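Local atomic coordinates of YncI copper-binding domain-containing protein (Nocardia farcinica, PDB entry 3ESM), a protein that is of unknown function but, as a member of the YcnI-like DUF1775 family with an immunoglobulin-like fold, may bind copper as a membrane-anchored protein. Residues A[59-62]-A[66-69]; A[26-31]-A[111-116]; A[18-23]-A[133-138]; A[52-57]-A[78-83]; A[39-44]-A[94-99]. The protein carries 2 engineered substitutions. All blocks are in the same frame, centred on the assembly; numbering follows the deposited sequence.

Contact 1 of 5, residues A[59-62]-A[66-69]. With SO4 (sulfate ion), chain B.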
# COMPACT_ATOMS: atom_id res chain seq x y z
N ASP A 59 1.71 0.78 13.18
CA ASP A 59 0.52 1.54 13.59
C ASP A 59 -0.10 0.96 14.87
O ASP A 59 -0.04 -0.24 15.10
CB ASP A 59 -0.52 1.56 12.48
CG ASP A 59 -0.17 2.61 11.41
OD1 ASP A 59 -0.60 3.78 11.57
OD2 ASP A 59 0.55 2.26 10.46
N ARG A 60 -0.67 1.82 15.70
CA ARG A 60 -1.16 1.37 17.01
C ARG A 60 -2.61 1.81 17.18
O ARG A 60 -3.05 2.77 16.56
CB ARG A 60 -0.33 2.02 18.12
CG ARG A 60 1.16 1.80 17.99
CD ARG A 60 1.60 0.77 18.99
NE ARG A 60 3.02 0.43 18.87
CZ ARG A 60 3.59 -0.53 19.57
NH1 ARG A 60 2.87 -1.23 20.43
NH2 ARG A 60 4.88 -0.81 19.40
N ASN A 61 -3.36 1.09 17.99
CA ASN A 61 -4.71 1.54 18.32
C ASN A 61 -4.73 2.30 19.65
O ASN A 61 -3.68 2.59 20.22
CB ASN A 61 -5.69 0.36 18.33
CG ASN A 61 -5.38 -0.64 19.41
OD1 ASN A 61 -4.58 -0.38 20.32
ND2 ASN A 61 -6.02 -1.83 19.32
N ASP A 62 -5.94 2.57 20.15
CA ASP A 62 -6.14 3.39 21.35
C ASP A 62 -5.55 2.70 22.58
O ASP A 62 -5.19 3.36 23.58
CB ASP A 62 -7.63 3.65 21.56
CG ASP A 62 -8.48 2.38 21.43
OD1 ASP A 62 -7.89 1.28 21.25
OD2 ASP A 62 -9.73 2.47 21.47
N ALA A 66 -0.06 -2.83 18.70
CA ALA A 66 0.31 -2.74 17.29
C ALA A 66 -0.70 -3.52 16.44
O ALA A 66 -0.84 -4.75 16.62
CB ALA A 66 1.69 -3.38 17.10
N VAL A 67 -1.32 -2.82 15.49
CA VAL A 67 -2.38 -3.37 14.62
C VAL A 67 -1.88 -3.70 13.21
O VAL A 67 -2.50 -4.49 12.49
CB VAL A 67 -3.63 -2.44 14.52
CG1 VAL A 67 -4.30 -2.29 15.89
CG2 VAL A 67 -3.25 -1.07 14.01
N SER A 68 -0.79 -3.06 12.79
CA SER A 68 -0.21 -3.39 11.50
C SER A 68 1.20 -2.81 11.41
O SER A 68 1.60 -1.99 12.25
CB SER A 68 -1.05 -2.82 10.36
OG SER A 68 -0.86 -1.42 10.22
N VAL A 69 1.94 -3.27 10.42
CA VAL A 69 3.32 -2.77 10.21
C VAL A 69 3.45 -2.60 8.71
O VAL A 69 2.92 -3.42 7.93
CB VAL A 69 4.39 -3.73 10.76
CG1 VAL A 69 4.16 -5.19 10.28
CG2 VAL A 69 5.81 -3.24 10.38
S SO4 B . 7.47 -2.08 21.83
O1 SO4 B . 8.47 -1.01 21.73
O2 SO4 B . 7.03 -2.51 20.50
O3 SO4 B . 8.09 -3.17 22.57
O4 SO4 B . 6.27 -1.58 22.50
O HOH W 1 1.29 -0.05 9.22
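Asp-59 and Ser-68 form an antiparallel hydrogen-bonded pair at the loop end of the beta hairpin made by strands 54-60 and 66-73, and one step on, where Arg-60 pairs with Ala-66, the register slips by a residue: a beta bulge. Two backbone bonds hold the pairing, Asp-59 N to Ser-68 O (2.9 Å) and, straighter at 164°, Val-67 N to Asp-59 O. The same Asp-59 O also meets the Ala-66 CA at 3.3 Å in a CA-H...O contact. Asp-59 and Ser-68 lie on one face of the sheet, where small polar groups suit the neighbouring subunit: a water gives one hydrogen bond to Asp-59 OD2 and one to Ser-68 OG, while Asp-59 OD1 forms a salt bridge with Arg-57 and Ser-68 OG bonds to Ser-110 O of the second subunit. Val-67 is the extra residue of the bulge; its CG2 lies 3.5 Å from Asp-59 O and its CG1 3.9 Å from Asn-61 ND2, an amide also tied to Glu-65. On the other face the long Arg-60 bends at chi2 (-104°), which lays its guanidinium over the Ala-66 methyl, a group small enough to sit beneath it. NH1 is bonded to Arg-44 O and Ser-64 O, which helps fix the plane, and at its edge Arg-60 NH2 donates to O2 of a sulfate ion, 3.0 Å away.

Contact 2 of 5, residues A[26-31]-A[111-116]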
# COMPACT_ATOMS: atom_id res chain seq x y z
N THR A 26 8.34 -11.55 -5.57
CA THR A 26 7.86 -10.61 -6.57
C THR A 26 7.30 -11.39 -7.75
O THR A 26 8.05 -11.97 -8.52
CB THR A 26 8.99 -9.62 -6.97
OG1 THR A 26 9.28 -8.79 -5.84
CG2 THR A 26 8.55 -8.73 -8.11
N GLU A 27 5.98 -11.42 -7.85
CA GLU A 27 5.29 -12.25 -8.86
C GLU A 27 4.82 -11.43 -10.04
O GLU A 27 3.63 -11.38 -10.37
CB GLU A 27 4.17 -13.05 -8.19
CG GLU A 27 4.80 -14.10 -7.29
CD GLU A 27 3.84 -15.02 -6.56
OE1 GLU A 27 4.35 -16.02 -5.99
OE2 GLU A 27 2.60 -14.79 -6.54
N SER A 28 5.77 -10.76 -10.65
CA SER A 28 5.54 -10.02 -11.87
C SER A 28 6.78 -10.24 -12.70
O SER A 28 7.87 -10.47 -12.17
CB SER A 28 5.40 -8.52 -11.59
OG SER A 28 5.42 -7.80 -12.80
N GLU A 29 6.63 -10.15 -14.01
CA GLU A 29 7.82 -10.19 -14.86
C GLU A 29 8.45 -8.81 -15.07
O GLU A 29 9.58 -8.72 -15.56
CB GLU A 29 7.50 -10.85 -16.19
CG GLU A 29 7.19 -12.32 -15.99
CD GLU A 29 7.07 -13.04 -17.30
OE1 GLU A 29 6.80 -12.36 -18.32
OE2 GLU A 29 7.27 -14.28 -17.31
N THR A 30 7.74 -7.75 -14.70
CA THR A 30 8.23 -6.41 -14.95
C THR A 30 8.21 -5.48 -13.73
O THR A 30 9.07 -4.61 -13.60
CB THR A 30 7.40 -5.75 -16.03
OG1 THR A 30 6.00 -5.94 -15.74
CG2 THR A 30 7.75 -6.39 -17.38
N ALA A 31 7.23 -5.64 -12.86
CA ALA A 31 7.05 -4.69 -11.74
C ALA A 31 7.75 -5.22 -10.49
O ALA A 31 7.94 -6.44 -10.34
CB ALA A 31 5.59 -4.51 -11.48
N ASP A 111 4.12 -0.79 -10.40
CA ASP A 111 3.15 -0.39 -11.44
C ASP A 111 1.79 0.06 -10.89
O ASP A 111 0.83 0.30 -11.66
CB ASP A 111 2.95 -1.51 -12.47
CG ASP A 111 2.35 -2.76 -11.87
OD1 ASP A 111 1.95 -2.74 -10.68
OD2 ASP A 111 2.31 -3.80 -12.60
N GLY A 112 1.69 0.15 -9.57
CA GLY A 112 0.48 0.63 -8.94
C GLY A 112 -0.45 -0.46 -8.41
O GLY A 112 -1.36 -0.16 -7.65
N ARG A 113 -0.25 -1.69 -8.85
CA ARG A 113 -1.08 -2.81 -8.37
C ARG A 113 -0.78 -3.15 -6.90
O ARG A 113 0.35 -3.02 -6.45
CB ARG A 113 -0.87 -4.06 -9.24
CG ARG A 113 -1.23 -3.84 -10.72
CD ARG A 113 -1.08 -5.17 -11.53
NE ARG A 113 0.32 -5.57 -11.72
CZ ARG A 113 0.94 -6.53 -11.03
NH1 ARG A 113 0.31 -7.24 -10.10
NH2 ARG A 113 2.22 -6.79 -11.28
N VAL A 114 -1.80 -3.62 -6.19
CA VAL A 114 -1.60 -4.10 -4.82
C VAL A 114 -2.23 -5.48 -4.76
O VAL A 114 -3.43 -5.62 -5.15
CB VAL A 114 -2.23 -3.17 -3.77
CG1 VAL A 114 -2.09 -3.78 -2.36
CG2 VAL A 114 -1.59 -1.75 -3.81
N VAL A 115 -1.44 -6.46 -4.33
CA VAL A 115 -1.90 -7.83 -4.19
C VAL A 115 -2.26 -8.14 -2.75
O VAL A 115 -1.45 -7.93 -1.84
CB VAL A 115 -0.86 -8.82 -4.69
CG1 VAL A 115 -1.35 -10.25 -4.45
CG2 VAL A 115 -0.57 -8.58 -6.17
N ALA A 116 -3.49 -8.65 -2.56
CA ALA A 116 -3.99 -8.99 -1.22
C ALA A 116 -3.65 -10.43 -0.89
O ALA A 116 -3.96 -11.34 -1.68
CB ALA A 116 -5.50 -8.80 -1.17
O HOH W 2 1.45 -9.31 -9.45
O HOH W 3 3.86 -3.75 -14.86
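Ser-28 and Ala-31 meet Asp-111 and Arg-113 in a contact between two loops at one end of the fold, the first linking strands 18-25 and 33-43, the second leading into strand 114-117. The touching is by van der Waals contact: the Ala-31 methyl sits 3.5 Å from Asp-111 OD2, and Ser-28 CB lies in the guanidinium plane of Arg-113, at the edge, 3.6 Å from NH2. Both groups are small enough to lie against the ion pair of Asp-111 and Arg-113, with the serine hydroxyl turned to its own backbone. That pair is internal to the second loop. Bending at chi3 (-71°) folds Arg-113 back, so that NE reaches Asp-111 OD2 at 2.8 Å on the syn side, tilted from the carboxylate plane; Tyr-109 adds a cation-pi contact to Arg-113. Waters bridge the loops: one accepts from Arg-113 NH1 and donates to Glu-27 O, another donates to Asp-111 OD2 and lies 3.2 Å from Thr-30 OG1. Gly-112 has a positive phi (99°) that glycine adopts readily. Each loop is braced by its own polar side chain: Ser-28 OG accepts from the backbone N of Thr-30 and of Ala-31, and Asp-111 OD1 from Arg-113 N, giving an ST turn and ST motif facing an Asx turn.

Contact 3 of 5, residues A[18-23]-A[133-138]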
# COMPACT_ATOMS: atom_id res chain seq x y z
N SER A 18 8.00 -13.63 19.37
CA SER A 18 8.83 -14.26 18.34
C SER A 18 9.32 -13.23 17.35
O SER A 18 8.62 -12.24 17.13
CB SER A 18 8.05 -15.32 17.54
OG SER A 18 7.76 -16.48 18.32
N VAL A 19 10.48 -13.46 16.76
CA VAL A 19 10.91 -12.71 15.58
C VAL A 19 10.25 -13.41 14.38
O VAL A 19 10.59 -14.56 14.07
CB VAL A 19 12.45 -12.74 15.39
CG1 VAL A 19 12.85 -12.07 14.09
CG2 VAL A 19 13.16 -12.06 16.58
N VAL A 20 9.31 -12.73 13.71
CA VAL A 20 8.58 -13.30 12.58
C VAL A 20 9.13 -12.76 11.28
O VAL A 20 9.26 -11.54 11.14
CB VAL A 20 7.07 -12.97 12.67
CG1 VAL A 20 6.27 -13.56 11.49
CG2 VAL A 20 6.54 -13.50 13.98
N THR A 21 9.48 -13.65 10.37
CA THR A 21 10.07 -13.25 9.10
C THR A 21 9.06 -13.52 8.01
O THR A 21 8.60 -14.66 7.87
CB THR A 21 11.33 -14.07 8.81
OG1 THR A 21 12.39 -13.70 9.71
CG2 THR A 21 11.79 -13.85 7.35
N PHE A 22 8.69 -12.49 7.25
CA PHE A 22 7.78 -12.64 6.10
C PHE A 22 8.62 -12.63 4.85
O PHE A 22 9.32 -11.66 4.59
CB PHE A 22 6.75 -11.50 6.06
CG PHE A 22 5.84 -11.51 7.24
CD1 PHE A 22 4.75 -12.37 7.27
CD2 PHE A 22 6.08 -10.69 8.33
CE1 PHE A 22 3.91 -12.41 8.38
CE2 PHE A 22 5.24 -10.72 9.46
CZ PHE A 22 4.17 -11.59 9.48
N ARG A 23 8.58 -13.73 4.09
CA ARG A 23 9.36 -13.80 2.86
C ARG A 23 8.39 -13.62 1.72
O ARG A 23 7.45 -14.40 1.57
CB ARG A 23 10.09 -15.14 2.75
CG ARG A 23 11.05 -15.19 1.58
CD ARG A 23 11.89 -16.47 1.62
NE ARG A 23 12.99 -16.38 0.67
CZ ARG A 23 13.06 -17.10 -0.44
NH1 ARG A 23 12.11 -17.97 -0.72
NH2 ARG A 23 14.10 -16.95 -1.26
N PRO A 133 -0.52 -15.39 5.21
CA PRO A 133 0.52 -16.14 5.90
C PRO A 133 0.06 -16.52 7.31
O PRO A 133 -0.55 -15.69 8.01
CB PRO A 133 1.69 -15.17 5.98
CG PRO A 133 1.28 -13.94 5.34
CD PRO A 133 -0.10 -14.03 4.82
N THR A 134 0.35 -17.74 7.74
CA THR A 134 -0.23 -18.24 8.98
C THR A 134 0.83 -18.96 9.79
O THR A 134 1.77 -19.55 9.21
CB THR A 134 -1.48 -19.15 8.65
OG1 THR A 134 -2.48 -18.37 7.98
CG2 THR A 134 -2.09 -19.72 9.92
N LEU A 135 0.74 -18.87 11.12
CA LEU A 135 1.62 -19.64 12.01
C LEU A 135 0.82 -20.57 12.90
O LEU A 135 -0.27 -20.22 13.32
CB LEU A 135 2.40 -18.73 12.95
CG LEU A 135 3.48 -17.80 12.40
CD1 LEU A 135 3.99 -16.94 13.56
CD2 LEU A 135 4.59 -18.63 11.80
N THR A 136 1.39 -21.73 13.19
CA THR A 136 0.89 -22.62 14.24
C THR A 136 1.62 -22.29 15.51
O THR A 136 2.83 -22.13 15.50
CB THR A 136 1.21 -24.08 13.91
OG1 THR A 136 0.28 -24.50 12.92
CG2 THR A 136 1.11 -24.96 15.17
N LEU A 137 0.88 -22.21 16.61
CA LEU A 137 1.48 -21.80 17.85
C LEU A 137 1.51 -22.94 18.84
O LEU A 137 0.46 -23.53 19.13
CB LEU A 137 0.71 -20.63 18.44
CG LEU A 137 0.69 -19.44 17.48
CD1 LEU A 137 -0.23 -18.37 18.07
CD2 LEU A 137 2.09 -18.90 17.24
N ALA A 138 2.70 -23.24 19.34
CA ALA A 138 2.88 -24.30 20.31
C ALA A 138 2.20 -23.93 21.60
O ALA A 138 2.08 -22.75 21.97
CB ALA A 138 4.36 -24.58 20.55
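Leu-135, Phe-22 and Pro-133, with Val-20 close behind, carry this buried contact, in which strand 18-25 of one sheet faces strand 134-136 of the other across the interior of the immunoglobulin-like sandwich. The backbones stay well apart, with the CA atoms of Phe-22 and Pro-133 8.1 Å from each other and those of Val-20 and Leu-135 9.4 Å, a spacing that leaves the interval to be filled by side chains.

Leu-135 reaches across with one branch: its CD1 methyl comes to 4.3 Å from Val-20 CG2. With chi1 at -68° and chi2 at 175°, the leucine chain is extended, which carries that methyl inward from the strand, while the shorter, beta-branched valine offers its methyl from the facing strand. Farther along, Pro-133 brings its ring up to Phe-22, where CG lies 4.3 Å from CD1, obliquely placed to the aromatic ring. A proline suits the start of the last strand, since its ring can pack inward and it has no N-H to satisfy in this apolar setting. The phenylalanine is fixed from another direction as well, standing edge-to-face with Phe-103 of strand 100-109. Ala-7 of strand 6-8 touches Phe-22, Pro-133 and Leu-135, joining the two pairs with a small residue.

All four contact residues are buried and all four are hydrocarbon in their side chains. The chemistry is therefore dispersion and the exclusion of water: the two sheets are joined here by apolar packing, and backbone hydrogen bonding is left to the neighbours within each sheet, such as Val-90 for Val-20 and Phe-88 for Phe-22.

Contact 4 of 5, residues A[52-57]-A[78-83]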
# COMPACT_ATOMS: atom_id res chain seq x y z
N PRO A 52 18.21 -1.34 5.38
CA PRO A 52 18.67 -0.24 4.56
C PRO A 52 17.82 -0.08 3.31
O PRO A 52 17.49 -1.08 2.63
CB PRO A 52 20.12 -0.64 4.20
CG PRO A 52 20.53 -1.46 5.39
CD PRO A 52 19.30 -2.31 5.67
N GLY A 53 17.45 1.16 3.03
CA GLY A 53 16.66 1.46 1.84
C GLY A 53 15.17 1.34 2.04
O GLY A 53 14.42 1.59 1.10
N TRP A 54 14.74 0.95 3.24
CA TRP A 54 13.28 0.84 3.52
C TRP A 54 12.95 1.58 4.80
O TRP A 54 13.80 1.67 5.72
CB TRP A 54 12.90 -0.63 3.74
CG TRP A 54 13.11 -1.49 2.53
CD1 TRP A 54 14.32 -1.95 2.04
CD2 TRP A 54 12.11 -1.95 1.63
NE1 TRP A 54 14.10 -2.71 0.89
CE2 TRP A 54 12.76 -2.74 0.63
CE3 TRP A 54 10.73 -1.85 1.61
CZ2 TRP A 54 12.06 -3.33 -0.44
CZ3 TRP A 54 10.02 -2.48 0.53
CH2 TRP A 54 10.70 -3.22 -0.46
N THR A 55 11.75 2.14 4.87
CA THR A 55 11.28 2.75 6.10
C THR A 55 10.13 1.93 6.64
O THR A 55 9.30 1.48 5.88
CB THR A 55 10.84 4.20 5.85
OG1 THR A 55 12.04 4.96 5.49
CG2 THR A 55 10.24 4.77 7.13
N ALA A 56 10.11 1.69 7.95
CA ALA A 56 9.02 0.93 8.55
C ALA A 56 8.20 1.80 9.52
O ALA A 56 8.77 2.66 10.24
CB ALA A 56 9.54 -0.31 9.26
N ARG A 57 6.89 1.59 9.51
CA ARG A 57 6.01 2.21 10.50
C ARG A 57 5.20 1.09 11.14
O ARG A 57 4.78 0.16 10.46
CB ARG A 57 5.03 3.26 9.93
CG ARG A 57 4.04 2.76 8.93
CD ARG A 57 3.17 3.94 8.42
NE ARG A 57 2.17 4.38 9.39
CZ ARG A 57 2.08 5.60 9.93
NH1 ARG A 57 2.94 6.58 9.61
NH2 ARG A 57 1.10 5.83 10.80
N PRO A 78 14.84 0.73 -6.03
CA PRO A 78 13.91 0.23 -7.05
C PRO A 78 12.96 -0.86 -6.50
O PRO A 78 12.10 -1.33 -7.26
CB PRO A 78 14.85 -0.41 -8.08
CG PRO A 78 16.03 -0.82 -7.29
CD PRO A 78 16.22 0.27 -6.30
N GLY A 79 13.14 -1.28 -5.25
CA GLY A 79 12.31 -2.34 -4.66
C GLY A 79 12.71 -3.74 -5.09
O GLY A 79 13.77 -3.93 -5.72
N VAL A 80 11.91 -4.74 -4.73
CA VAL A 80 12.30 -6.13 -4.94
C VAL A 80 12.01 -6.54 -6.36
O VAL A 80 10.86 -6.48 -6.83
CB VAL A 80 11.55 -7.04 -3.96
CG1 VAL A 80 12.06 -8.51 -4.07
CG2 VAL A 80 11.64 -6.49 -2.53
N GLN A 81 13.06 -6.93 -7.09
CA GLN A 81 12.92 -7.12 -8.54
C GLN A 81 12.15 -8.39 -8.95
O GLN A 81 12.10 -9.36 -8.19
CB GLN A 81 14.31 -7.08 -9.19
CG GLN A 81 15.02 -5.75 -9.02
CD GLN A 81 14.18 -4.63 -9.57
OE1 GLN A 81 13.83 -4.63 -10.75
NE2 GLN A 81 13.80 -3.68 -8.72
N PRO A 82 11.56 -8.38 -10.16
CA PRO A 82 10.92 -9.59 -10.67
C PRO A 82 11.74 -10.86 -10.39
O PRO A 82 12.95 -10.91 -10.61
CB PRO A 82 10.78 -9.31 -12.17
CG PRO A 82 10.55 -7.81 -12.23
CD PRO A 82 11.49 -7.27 -11.13
N GLY A 83 11.07 -11.88 -9.85
CA GLY A 83 11.75 -13.14 -9.64
C GLY A 83 12.51 -13.27 -8.34
O GLY A 83 12.99 -14.36 -8.02
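Trp-54 opens the regular part of strand 54-60, directly after the turn at Pro-52 and Gly-53, and it reaches across to Gly-79 and Val-80 in an irregular loop. The two backbones are not paired as strands. Gly-53 (phi 87°) and Gly-79 (phi 78°) both take positive phi values, which glycine tolerates easily, the first letting the chain turn into the strand, the second in an extended part of the loop just before Val-80.

The indole does the reaching. Its benzo side leads: Trp-54 CZ2 lies 3.8 Å from Val-80 CG2, and the neighbouring CH2 lies 4.0 Å from the same methyl. The two side chains cross at about a right angle, the methyl approaching the indole obliquely. With chi1 at -175°, Val-80 holds CG1 anti to the backbone N, which leaves CG2 as the branch presented to the tryptophan. Gly-79 CA lies 4.3 Å from Trp-54 CZ2, also obliquely, so that backbone as well as side chain meets the ring. A broad flat indole suits this place because it spans from strand to loop. Within the loop, Gln-81 NE2 donates to Gly-79 O (3.0 Å) from above the carbonyl plane, a local side-chain-to-backbone bond that spans Val-80.

Several neighbours hold the pieces. Trp-54 stands edge-to-face to Phe-88 of strand 85-93 and packs on Trp-71 and Ala-73 of strand 66-73, so that it bridges the two sheets near one end of the sandwich, while Val-80 is tied by backbone hydrogen bonding to Thr-33, where strand 33-43 begins.

Contact 5 of 5, residues A[39-44]-A[94-99]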
# COMPACT_ATOMS: atom_id res chain seq x y z
N THR A 39 -0.97 -7.15 8.62
CA THR A 39 -1.91 -6.93 9.72
C THR A 39 -1.47 -7.78 10.89
O THR A 39 -1.24 -8.98 10.73
CB THR A 39 -3.31 -7.39 9.28
OG1 THR A 39 -3.80 -6.53 8.25
CG2 THR A 39 -4.26 -7.38 10.46
N LEU A 40 -1.31 -7.16 12.08
CA LEU A 40 -0.77 -7.84 13.25
C LEU A 40 -1.88 -8.12 14.24
O LEU A 40 -2.88 -7.42 14.27
CB LEU A 40 0.30 -7.02 13.98
CG LEU A 40 1.52 -6.67 13.11
CD1 LEU A 40 2.39 -5.64 13.84
CD2 LEU A 40 2.31 -7.93 12.81
N PRO A 41 -1.68 -9.13 15.07
CA PRO A 41 -2.78 -9.55 15.90
C PRO A 41 -2.83 -8.71 17.21
O PRO A 41 -2.81 -9.23 18.35
CB PRO A 41 -2.48 -11.04 16.16
CG PRO A 41 -0.99 -11.16 16.04
CD PRO A 41 -0.60 -10.12 14.98
N ASN A 42 -2.88 -7.39 17.03
CA ASN A 42 -3.09 -6.49 18.15
C ASN A 42 -2.18 -6.81 19.31
O ASN A 42 -2.66 -7.00 20.44
CB ASN A 42 -4.54 -6.55 18.60
CG ASN A 42 -5.51 -5.92 17.59
OD1 ASN A 42 -6.69 -5.67 17.92
ND2 ASN A 42 -5.05 -5.68 16.38
N VAL A 43 -0.88 -6.84 19.05
CA VAL A 43 0.15 -7.22 20.04
C VAL A 43 0.62 -6.03 20.86
O VAL A 43 0.58 -4.90 20.39
CB VAL A 43 1.37 -7.89 19.35
CG1 VAL A 43 0.96 -9.22 18.73
CG2 VAL A 43 1.96 -6.96 18.28
N ARG A 44 1.09 -6.28 22.08
CA ARG A 44 1.60 -5.17 22.89
C ARG A 44 2.91 -4.63 22.32
O ARG A 44 3.17 -3.41 22.35
CB ARG A 44 1.85 -5.63 24.34
CG ARG A 44 0.69 -6.21 25.04
CD ARG A 44 -0.03 -5.15 25.86
NE ARG A 44 -0.02 -3.89 25.12
CZ ARG A 44 -0.97 -2.96 25.21
NH1 ARG A 44 -2.01 -3.13 26.02
NH2 ARG A 44 -0.86 -1.86 24.49
N PRO A 94 2.81 -10.28 23.05
CA PRO A 94 2.66 -11.74 23.05
C PRO A 94 1.73 -12.20 21.96
O PRO A 94 0.76 -11.51 21.67
CB PRO A 94 1.99 -12.01 24.40
CG PRO A 94 1.21 -10.78 24.69
CD PRO A 94 2.01 -9.62 24.09
N LEU A 95 2.04 -13.35 21.36
CA LEU A 95 1.18 -14.00 20.39
C LEU A 95 -0.05 -14.55 21.09
O LEU A 95 0.01 -14.87 22.27
CB LEU A 95 1.93 -15.12 19.69
CG LEU A 95 3.11 -14.63 18.84
CD1 LEU A 95 3.94 -15.80 18.36
CD2 LEU A 95 2.60 -13.80 17.64
N PRO A 96 -1.17 -14.64 20.35
CA PRO A 96 -2.46 -14.97 20.94
C PRO A 96 -2.46 -16.34 21.57
O PRO A 96 -1.62 -17.20 21.25
CB PRO A 96 -3.44 -14.97 19.76
CG PRO A 96 -2.70 -14.49 18.59
CD PRO A 96 -1.27 -14.24 18.94
N SER A 97 -3.40 -16.54 22.48
CA SER A 97 -3.62 -17.85 23.03
C SER A 97 -4.58 -18.58 22.12
O SER A 97 -5.75 -18.77 22.43
CB SER A 97 -4.14 -17.73 24.46
OG SER A 97 -3.06 -17.22 25.21
N ALA A 98 -4.05 -18.95 20.96
CA ALA A 98 -4.81 -19.64 19.92
C ALA A 98 -3.87 -20.65 19.27
O ALA A 98 -2.65 -20.50 19.32
CB ALA A 98 -5.33 -18.65 18.89
N GLU A 99 -4.43 -21.71 18.68
CA GLU A 99 -3.64 -22.68 17.99
C GLU A 99 -3.03 -22.09 16.74
O GLU A 99 -1.95 -22.48 16.35
CB GLU A 99 -4.52 -23.86 17.54
CG GLU A 99 -5.09 -24.69 18.68
CD GLU A 99 -6.20 -24.00 19.46
OE1 GLU A 99 -6.98 -23.18 18.88
OE2 GLU A 99 -6.28 -24.30 20.69
O HOH W 4 -1.75 -11.24 20.01
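Arg-44 places CG anti to its carbonyl carbon (chi1 -57°), which sets that atom beside the ring of Pro-94, and the bends that follow at chi2 (-95°) and chi3 lead the charged end away. Arg-44 CG is 3.8 Å from Pro-94 CD, the two side chains lying side by side and pointing the same way. The flexible methylene chain of arginine suits this place, as it offers hydrocarbon to the proline while its guanidinium goes to a polar partner, NH2 bonding to Lys-63 O. Val-43 has the same first torsion for CG1, and that methyl comes to 3.7 Å from Pro-94 O.

The other end of the contact is a meeting of two prolines, with Pro-41 CB 4.2 Å from Pro-96 CG, both packing also on Val-101 of strand 100-109. Between these packed ends, a water donates to Pro-41 O at 2.8 Å and to Pro-94 O at 3.0 Å, so the two backbones are linked through it. Rigid rings fit here: Pro-94 follows a cis peptide bond, which turns the chain sharply as it leaves strand 85-93, and Pro-41 is the centre of an inverse gamma turn.

The segments thus join the end of strand 33-43 to the loop that passes from strand 85-93 of one sheet to strand 100-109 of the other, largely at the surface. Overlapping the gamma turn, Asn-42 and Val-43 both face Ala-66 of the adjoining strand, and Asn-42 takes a positive phi (48°): the arrangement is a G1 beta bulge at the end of an inner strand of the immunoglobulin-like sandwich.

How the contacts relate
Contacts 1 and 5 share one end of the sandwich, with centres about 12 Å apart: Ala-66 N lies 2.8 Å from Val-43 O, a probable hydrogen bond, and Val-67 CG1 packs 3.5 Å from Asn-42 ND2. Contact 5 also meets contact 3, where Leu-137 N lies 2.9 Å from Glu-99 O, so the surface loop is tied to the segment that carries Leu-135 and Pro-133. At the far end, contacts 2 and 4 adjoin, Thr-26 OG1 being 3.0 Å from Val-80 O. Contacts 2 and 5 fall on opposite sides of the chain's centre, about 29 Å between centres. Contacts 1 and 4 both use strand 54-60, and the sulfate bound beside contact 1 probably came from the crystallisation liquor.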